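Long-range contacts in aspartate carbamoyltransferase (Leishmania major, PDB 7K46), which probably catalyses the transfer of a carbamoyl group from carbamoyl phosphate to aspartate, an early step of de novo pyrimidine synthesis: residues Asp236-Thr241 with Ala281-Met286; Gln31-Met36 with Arg318-Phe323. One frame throughout, in Å; residues are numbered along the deposited sequence.

How the interactions relate
From the N terminus, helix 23-41 supplies Gln31-Met36, in the carbamoyl-phosphate-binding half of the chain. Its partner, Arg318-Phe323, comes after 281 intervening residues on the last helix, 309-326, so interaction 2 closes almost the whole chain into one loop. Nested within that loop, interaction 1 joins Asp236-Thr241 to Ala281-Met286 at one margin of the five-stranded sheet of the aspartate-binding half. Strand 284-286 is followed by helix 309-326, which carries the chain back from the second half to the first. The centres are about 23 Å apart and the contacts do not touch, but helix 142-156 packs against residues of both.

Interaction 1: residues Asp236-Thr241 with Ala281-Met286; sequences DVLYAT and AKMVVM
Val237-Ala240 and Val284-Met286 pair as neighbouring parallel strands at one margin of the five-stranded sheet in the aspartate-binding half, a Rossmann-like alpha/beta region. Strand 163-167 flanks 237-240 on its other side, whereas 284-286 is outermost within this chain. Hydrogen bonds alternate between the strands: Val284 N gives to Asp236 O (3.0 Å), Leu238 N to Val284 O (3.0 Å), Met286 N to Leu238 O (2.9 Å) and Ala240 N to Met286 O (2.9 Å). The third is the straightest, with 170° at the hydrogen.

On one face, Val237 and Val284 stand side by side, and Met286 crosses Val237 at a slant, its SD 3.9 Å from Val237 CG1. Met286 CB approaches CD2 of the Tyr239 ring obliquely and CE lies near CD2 and CE2; the Tyr239 hydroxyl bonds to Asp148 of helix 142-156. On the face of Leu238 and Val285, the side chain of Met283, from just before its strand, curls forward: its CG is wedged between backbone N and carbonyl (chi1 60°), and two further bends bring CE to 3.6 Å from Leu238 CG.

At the start of the pair a water donates to both Asp236 OD1 and Lys282 O, and OD1 also forms a salt bridge with Lys280. Backbone bonds thus fix the register through a largely apolar, buried seam, while the salt bridge and the bridging water lie at the end where the strands begin.

Interaction 2: residues Gln31-Met36 with Arg318-Phe323; sequences QLALDM and RMAILF
Met36, Ala320 and Leu32 carry this meeting of helices 23-41 and 309-326, whose segments cross at 112° with their axes 8.3 Å apart. Met36 has the largest buried area of the contact. Fully extended beyond CG (chi2 178°, chi3 169°), it crosses Met319 obliquely, its SD 3.8 Å from Met319 CB, and sets its CE over one face of the Phe323 ring. That CH-pi contact measures 4.0 Å from CE to the ring centroid and is displaced toward the root of the ring, since CE is 3.5 Å from Phe323 CG.

Ala320 provides the close point of the crossing. Its methyl sits against helix 23-41, with CB 3.7 Å from Leu32 CG and 4.1 Å from Ala33 CB, and the small side chains bring the CA atoms of Ala33 and Ala320 to 5.1 Å. Leu32 rests CD2 against Ala320 O and also reaches the Phe323 ring, which it meets obliquely. No hydrogen bond crosses the interface.

Around this apolar crossing, Ala33 also rests on Leu150 of helix 142-156, Met319 touches Ala72 of helix 63-74, and Phe323 packs on Phe4 and Thr48 in loops, placing the C-terminal helix among elements of the carbamoyl-phosphate-binding half.

Interaction 1: residues Asp236-Thr241 with Ala281-Met286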
ATOM      1  N   ASP A 236       9.984 -37.255  13.178  1.00 22.38           N
ATOM      2  CA  ASP A 236      10.241 -36.017  13.898  1.00 20.02           C
ATOM      3  C   ASP A 236       9.503 -34.833  13.295  1.00 22.27           C
ATOM      4  O   ASP A 236       9.237 -33.852  14.003  1.00 21.04           O
ATOM      5  CB  ASP A 236      11.742 -35.750  13.908  1.00 23.83           C
ATOM      6  CG  ASP A 236      12.515 -36.920  14.472  1.00 28.47           C
ATOM      7  OD1 ASP A 236      12.285 -37.259  15.655  1.00 27.88           O
ATOM      8  OD2 ASP A 236      13.311 -37.526  13.719  1.00 22.35           O
ATOM      9  N   VAL A 237       9.164 -34.911  12.011  1.00 20.80           N
ATOM     10  CA  VAL A 237       8.420 -33.868  11.307  1.00 21.16           C
ATOM     11  C   VAL A 237       7.369 -34.539  10.431  1.00 19.16           C
ATOM     12  O   VAL A 237       7.693 -35.432   9.640  1.00 17.99           O
ATOM     13  CB  VAL A 237       9.344 -32.985  10.440  1.00 17.58           C
ATOM     14  CG1 VAL A 237       8.523 -31.923   9.672  1.00 18.34           C
ATOM     15  CG2 VAL A 237      10.414 -32.323  11.303  1.00 21.33           C
ATOM     16  N   LEU A 238       6.112 -34.117  10.581  1.00 16.61           N
ATOM     17  CA  LEU A 238       5.057 -34.396   9.609  1.00 16.54           C
ATOM     18  C   LEU A 238       4.814 -33.107   8.837  1.00 19.08           C
ATOM     19  O   LEU A 238       4.289 -32.142   9.396  1.00 20.16           O
ATOM     20  CB  LEU A 238       3.773 -34.854  10.293  1.00 20.26           C
ATOM     21  CG  LEU A 238       3.853 -36.128  11.125  1.00 20.84           C
ATOM     22  CD1 LEU A 238       2.487 -36.436  11.753  1.00 17.50           C
ATOM     23  CD2 LEU A 238       4.336 -37.286  10.235  1.00 18.34           C
ATOM     24  N   TYR A 239       5.191 -33.090   7.561  1.00 17.91           N
ATOM     25  CA  TYR A 239       5.090 -31.893   6.721  1.00 17.22           C
ATOM     26  C   TYR A 239       3.941 -32.126   5.746  1.00 19.40           C
ATOM     27  O   TYR A 239       4.077 -32.881   4.780  1.00 18.54           O
ATOM     28  CB  TYR A 239       6.417 -31.608   6.012  1.00 16.63           C
ATOM     29  CG  TYR A 239       6.490 -30.285   5.250  1.00 18.04           C
ATOM     30  CD1 TYR A 239       5.958 -30.165   3.971  1.00 17.06           C
ATOM     31  CD2 TYR A 239       7.117 -29.177   5.802  1.00 16.36           C
ATOM     32  CE1 TYR A 239       6.028 -28.968   3.265  1.00 18.29           C
ATOM     33  CE2 TYR A 239       7.186 -27.964   5.106  1.00 17.48           C
ATOM     34  CZ  TYR A 239       6.647 -27.871   3.843  1.00 18.16           C
ATOM     35  OH  TYR A 239       6.727 -26.691   3.154  1.00 19.44           O
ATOM     36  N   ALA A 240       2.808 -31.484   6.010  1.00 20.28           N
ATOM     37  CA  ALA A 240       1.596 -31.665   5.227  1.00 16.93           C
ATOM     38  C   ALA A 240       1.451 -30.571   4.172  1.00 23.23           C
ATOM     39  O   ALA A 240       1.916 -29.440   4.346  1.00 19.31           O
ATOM     40  CB  ALA A 240       0.365 -31.666   6.138  1.00 21.53           C
ATOM     41  N   THR A 241       0.786 -30.917   3.071  1.00 22.17           N
ATOM     42  CA  THR A 241       0.496 -29.958   2.015  1.00 19.57           C
ATOM     43  C   THR A 241      -0.930 -30.179   1.528  1.00 22.52           C
ATOM     44  O   THR A 241      -1.543 -31.224   1.770  1.00 23.17           O
ATOM     45  CB  THR A 241       1.471 -30.074   0.822  1.00 25.22           C
ATOM     46  OG1 THR A 241       1.372 -31.385   0.251  1.00 23.22           O
ATOM     47  CG2 THR A 241       2.915 -29.813   1.257  1.00 24.09           C
ATOM     48  N   ALA A 281       6.566 -37.360  21.582  1.00 30.19           N
ATOM     49  CA  ALA A 281       6.432 -36.125  22.352  1.00 29.10           C
ATOM     50  C   ALA A 281       7.203 -34.984  21.698  1.00 32.81           C
ATOM     51  O   ALA A 281       6.703 -33.855  21.612  1.00 35.90           O
ATOM     52  CB  ALA A 281       6.904 -36.356  23.789  1.00 32.75           C
ATOM     53  N   LYS A 282       8.409 -35.259  21.202  1.00 28.28           N
ATOM     54  CA  LYS A 282       9.260 -34.241  20.581  1.00 26.25           C
ATOM     55  C   LYS A 282       9.171 -34.393  19.062  1.00 29.22           C
ATOM     56  O   LYS A 282       9.981 -35.083  18.439  1.00 28.99           O
ATOM     57  CB  LYS A 282      10.695 -34.369  21.085  1.00 29.17           C
ATOM     58  CG  LYS A 282      11.654 -33.256  20.645  1.00 36.36           C
ATOM     59  CD  LYS A 282      13.083 -33.575  21.092  1.00 45.52           C
ATOM     60  CE  LYS A 282      14.125 -32.652  20.452  1.00 45.54           C
ATOM     61  NZ  LYS A 282      13.931 -31.232  20.816  1.00 44.10           N
ATOM     62  N   MET A 283       8.174 -33.742  18.465  1.00 25.74           N
ATOM     63  CA  MET A 283       8.048 -33.669  17.013  1.00 23.36           C
ATOM     64  C   MET A 283       7.241 -32.421  16.678  1.00 23.33           C
ATOM     65  O   MET A 283       6.683 -31.770  17.564  1.00 21.65           O
ATOM     66  CB  MET A 283       7.413 -34.950  16.436  1.00 21.17           C
ATOM     67  CG  MET A 283       6.007 -35.281  16.953  1.00 23.31           C
ATOM     68  SD  MET A 283       4.687 -34.313  16.147  1.00 22.35           S
ATOM     69  CE  MET A 283       4.648 -35.074  14.526  1.00 20.60           C
ATOM     70  N   VAL A 284       7.193 -32.072  15.389  1.00 20.14           N
ATOM     71  CA  VAL A 284       6.339 -30.973  14.953  1.00 17.66           C
ATOM     72  C   VAL A 284       5.547 -31.368  13.716  1.00 23.56           C
ATOM     73  O   VAL A 284       5.985 -32.180  12.891  1.00 18.29           O
ATOM     74  CB  VAL A 284       7.122 -29.669  14.672  1.00 22.39           C
ATOM     75  CG1 VAL A 284       7.701 -29.097  15.964  1.00 20.78           C
ATOM     76  CG2 VAL A 284       8.207 -29.898  13.621  1.00 21.09           C
ATOM     77  N   VAL A 285       4.364 -30.767  13.605  1.00 18.11           N
ATOM     78  CA  VAL A 285       3.553 -30.780  12.400  1.00 18.68           C
ATOM     79  C   VAL A 285       3.750 -29.437  11.712  1.00 19.24           C
ATOM     80  O   VAL A 285       3.641 -28.383  12.350  1.00 18.69           O
ATOM     81  CB  VAL A 285       2.070 -31.018  12.731  1.00 20.96           C
ATOM     82  CG1 VAL A 285       1.210 -30.858  11.488  1.00 18.79           C
ATOM     83  CG2 VAL A 285       1.873 -32.408  13.369  1.00 18.12           C
ATOM     84  N   MET A 286       4.043 -29.471  10.419  1.00 16.76           N
ATOM     85  CA  MET A 286       4.260 -28.266   9.642  1.00 15.29           C
ATOM     86  C   MET A 286       3.392 -28.311   8.389  1.00 16.38           C
ATOM     87  O   MET A 286       2.912 -29.367   7.972  1.00 18.93           O
ATOM     88  CB  MET A 286       5.747 -28.114   9.268  1.00 14.98           C
ATOM     89  CG  MET A 286       6.667 -27.937  10.487  1.00 17.52           C
ATOM     90  SD  MET A 286       8.427 -28.051  10.063  1.00 19.26           S
ATOM     91  CE  MET A 286       8.599 -26.755   8.821  1.00 16.62           C
TER
HETATM   92  O   HOH W   1      12.408 -36.025  17.772  1.00 30.11           O

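Interaction 2: residues Gln31-Met36 with Arg318-Phe323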
ATOM      1  N   GLN A  31      21.256 -18.754  12.083  1.00 20.58           N
ATOM      2  CA  GLN A  31      21.706 -18.062  13.290  1.00 23.17           C
ATOM      3  C   GLN A  31      21.325 -16.583  13.259  1.00 22.62           C
ATOM      4  O   GLN A  31      20.931 -16.012  14.283  1.00 21.69           O
ATOM      5  CB  GLN A  31      23.219 -18.219  13.465  1.00 23.56           C
ATOM      6  CG  GLN A  31      23.729 -17.755  14.828  1.00 30.01           C
ATOM      7  CD  GLN A  31      23.105 -18.539  15.971  1.00 37.56           C
ATOM      8  OE1 GLN A  31      23.242 -19.761  16.044  1.00 32.00           O
ATOM      9  NE2 GLN A  31      22.397 -17.841  16.857  1.00 37.11           N
ATOM     10  N   LEU A  32      21.437 -15.949  12.090  1.00 18.97           N
ATOM     11  CA  LEU A  32      21.091 -14.533  11.979  1.00 21.46           C
ATOM     12  C   LEU A  32      19.599 -14.319  12.199  1.00 20.80           C
ATOM     13  O   LEU A  32      19.198 -13.377  12.890  1.00 18.84           O
ATOM     14  CB  LEU A  32      21.532 -13.989  10.611  1.00 20.44           C
ATOM     15  CG  LEU A  32      21.215 -12.524  10.258  1.00 18.21           C
ATOM     16  CD1 LEU A  32      21.773 -11.593  11.322  1.00 19.58           C
ATOM     17  CD2 LEU A  32      21.779 -12.159   8.869  1.00 17.35           C
ATOM     18  N   ALA A  33      18.761 -15.196  11.636  1.00 18.16           N
ATOM     19  CA  ALA A  33      17.321 -15.071  11.839  1.00 17.96           C
ATOM     20  C   ALA A  33      16.963 -15.227  13.312  1.00 19.14           C
ATOM     21  O   ALA A  33      16.150 -14.463  13.848  1.00 19.90           O
ATOM     22  CB  ALA A  33      16.574 -16.105  10.989  1.00 16.76           C
ATOM     23  N   LEU A  34      17.580 -16.195  13.990  1.00 17.87           N
ATOM     24  CA  LEU A  34      17.293 -16.388  15.408  1.00 20.31           C
ATOM     25  C   LEU A  34      17.790 -15.212  16.238  1.00 22.20           C
ATOM     26  O   LEU A  34      17.125 -14.802  17.197  1.00 24.18           O
ATOM     27  CB  LEU A  34      17.921 -17.695  15.896  1.00 23.53           C
ATOM     28  CG  LEU A  34      17.305 -18.969  15.307  1.00 23.25           C
ATOM     29  CD1 LEU A  34      18.047 -20.218  15.824  1.00 27.48           C
ATOM     30  CD2 LEU A  34      15.822 -19.054  15.628  1.00 26.25           C
ATOM     31  N   ASP A  35      18.959 -14.659  15.892  1.00 22.48           N
ATOM     32  CA  ASP A  35      19.472 -13.500  16.622  1.00 25.33           C
ATOM     33  C   ASP A  35      18.548 -12.298  16.453  1.00 21.47           C
ATOM     34  O   ASP A  35      18.282 -11.566  17.416  1.00 22.99           O
ATOM     35  CB  ASP A  35      20.894 -13.170  16.159  1.00 25.59           C
ATOM     36  CG  ASP A  35      21.912 -14.230  16.581  1.00 29.69           C
ATOM     37  OD1 ASP A  35      21.573 -15.089  17.418  1.00 27.23           O
ATOM     38  OD2 ASP A  35      23.056 -14.205  16.081  1.00 30.05           O
ATOM     39  N   MET A  36      18.025 -12.098  15.243  1.00 20.41           N
ATOM     40  CA  MET A  36      17.049 -11.037  15.028  1.00 20.76           C
ATOM     41  C   MET A  36      15.750 -11.313  15.773  1.00 23.99           C
ATOM     42  O   MET A  36      15.133 -10.385  16.309  1.00 19.62           O
ATOM     43  CB  MET A  36      16.777 -10.866  13.534  1.00 19.91           C
ATOM     44  CG  MET A  36      17.948 -10.252  12.810  1.00 21.96           C
ATOM     45  SD  MET A  36      17.605 -10.137  11.056  1.00 21.58           S
ATOM     46  CE  MET A  36      18.966  -9.089  10.557  1.00 20.67           C
ATOM     47  N   ARG A 318      13.320 -14.000   6.321  1.00 14.92           N
ATOM     48  CA  ARG A 318      13.334 -12.995   5.267  1.00 16.12           C
ATOM     49  C   ARG A 318      14.056 -11.727   5.710  1.00 14.87           C
ATOM     50  O   ARG A 318      14.719 -11.082   4.892  1.00 14.47           O
ATOM     51  CB  ARG A 318      11.903 -12.706   4.818  1.00 15.25           C
ATOM     52  CG  ARG A 318      11.328 -13.874   4.016  1.00 14.92           C
ATOM     53  CD  ARG A 318       9.850 -13.681   3.659  1.00 15.30           C
ATOM     54  NE  ARG A 318       9.412 -14.807   2.840  1.00 16.05           N
ATOM     55  CZ  ARG A 318       8.526 -15.722   3.210  1.00 18.32           C
ATOM     56  NH1 ARG A 318       7.874 -15.629   4.360  1.00 19.40           N
ATOM     57  NH2 ARG A 318       8.289 -16.758   2.406  1.00 15.90           N
ATOM     58  N   MET A 319      13.989 -11.383   6.998  1.00 14.37           N
ATOM     59  CA  MET A 319      14.803 -10.282   7.514  1.00 13.40           C
ATOM     60  C   MET A 319      16.294 -10.601   7.411  1.00 17.68           C
ATOM     61  O   MET A 319      17.095  -9.758   6.989  1.00 15.64           O
ATOM     62  CB  MET A 319      14.424  -9.991   8.971  1.00 15.47           C
ATOM     63  CG  MET A 319      13.035  -9.364   9.156  1.00 14.91           C
ATOM     64  SD  MET A 319      12.576  -9.095  10.898  1.00 17.90           S
ATOM     65  CE  MET A 319      13.750  -7.830  11.400  1.00 15.71           C
ATOM     66  N   ALA A 320      16.686 -11.811   7.817  1.00 14.91           N
ATOM     67  CA  ALA A 320      18.090 -12.206   7.712  1.00 16.08           C
ATOM     68  C   ALA A 320      18.574 -12.098   6.274  1.00 18.53           C
ATOM     69  O   ALA A 320      19.681 -11.616   6.014  1.00 16.31           O
ATOM     70  CB  ALA A 320      18.275 -13.638   8.221  1.00 16.51           C
ATOM     71  N   ILE A 321      17.744 -12.527   5.327  1.00 14.23           N
ATOM     72  CA  ILE A 321      18.122 -12.490   3.916  1.00 17.89           C
ATOM     73  C   ILE A 321      18.225 -11.053   3.421  1.00 15.51           C
ATOM     74  O   ILE A 321      19.241 -10.657   2.833  1.00 15.82           O
ATOM     75  CB  ILE A 321      17.127 -13.314   3.076  1.00 17.70           C
ATOM     76  CG1 ILE A 321      17.287 -14.816   3.394  1.00 19.79           C
ATOM     77  CG2 ILE A 321      17.359 -13.070   1.569  1.00 15.13           C
ATOM     78  CD1 ILE A 321      16.172 -15.686   2.843  1.00 16.15           C
ATOM     79  N   LEU A 322      17.178 -10.250   3.638  1.00 14.57           N
ATOM     80  CA  LEU A 322      17.200  -8.872   3.140  1.00 15.95           C
ATOM     81  C   LEU A 322      18.349  -8.086   3.756  1.00 18.98           C
ATOM     82  O   LEU A 322      19.029  -7.320   3.064  1.00 16.45           O
ATOM     83  CB  LEU A 322      15.870  -8.170   3.432  1.00 16.99           C
ATOM     84  CG  LEU A 322      14.630  -8.702   2.710  1.00 18.69           C
ATOM     85  CD1 LEU A 322      13.361  -8.132   3.344  1.00 17.98           C
ATOM     86  CD2 LEU A 322      14.682  -8.374   1.213  1.00 18.04           C
ATOM     87  N   PHE A 323      18.569  -8.258   5.063  1.00 17.49           N
ATOM     88  CA  PHE A 323      19.678  -7.594   5.743  1.00 16.87           C
ATOM     89  C   PHE A 323      21.015  -7.959   5.108  1.00 17.72           C
ATOM     90  O   PHE A 323      21.890  -7.102   4.926  1.00 20.89           O
ATOM     91  CB  PHE A 323      19.657  -7.997   7.220  1.00 17.80           C
ATOM     92  CG  PHE A 323      20.755  -7.398   8.048  1.00 23.46           C
ATOM     93  CD1 PHE A 323      20.612  -6.134   8.609  1.00 20.78           C
ATOM     94  CD2 PHE A 323      21.914  -8.125   8.321  1.00 23.30           C
ATOM     95  CE1 PHE A 323      21.621  -5.594   9.399  1.00 27.03           C
ATOM     96  CE2 PHE A 323      22.921  -7.589   9.108  1.00 23.68           C
ATOM     97  CZ  PHE A 323      22.778  -6.321   9.644  1.00 28.22           C
TER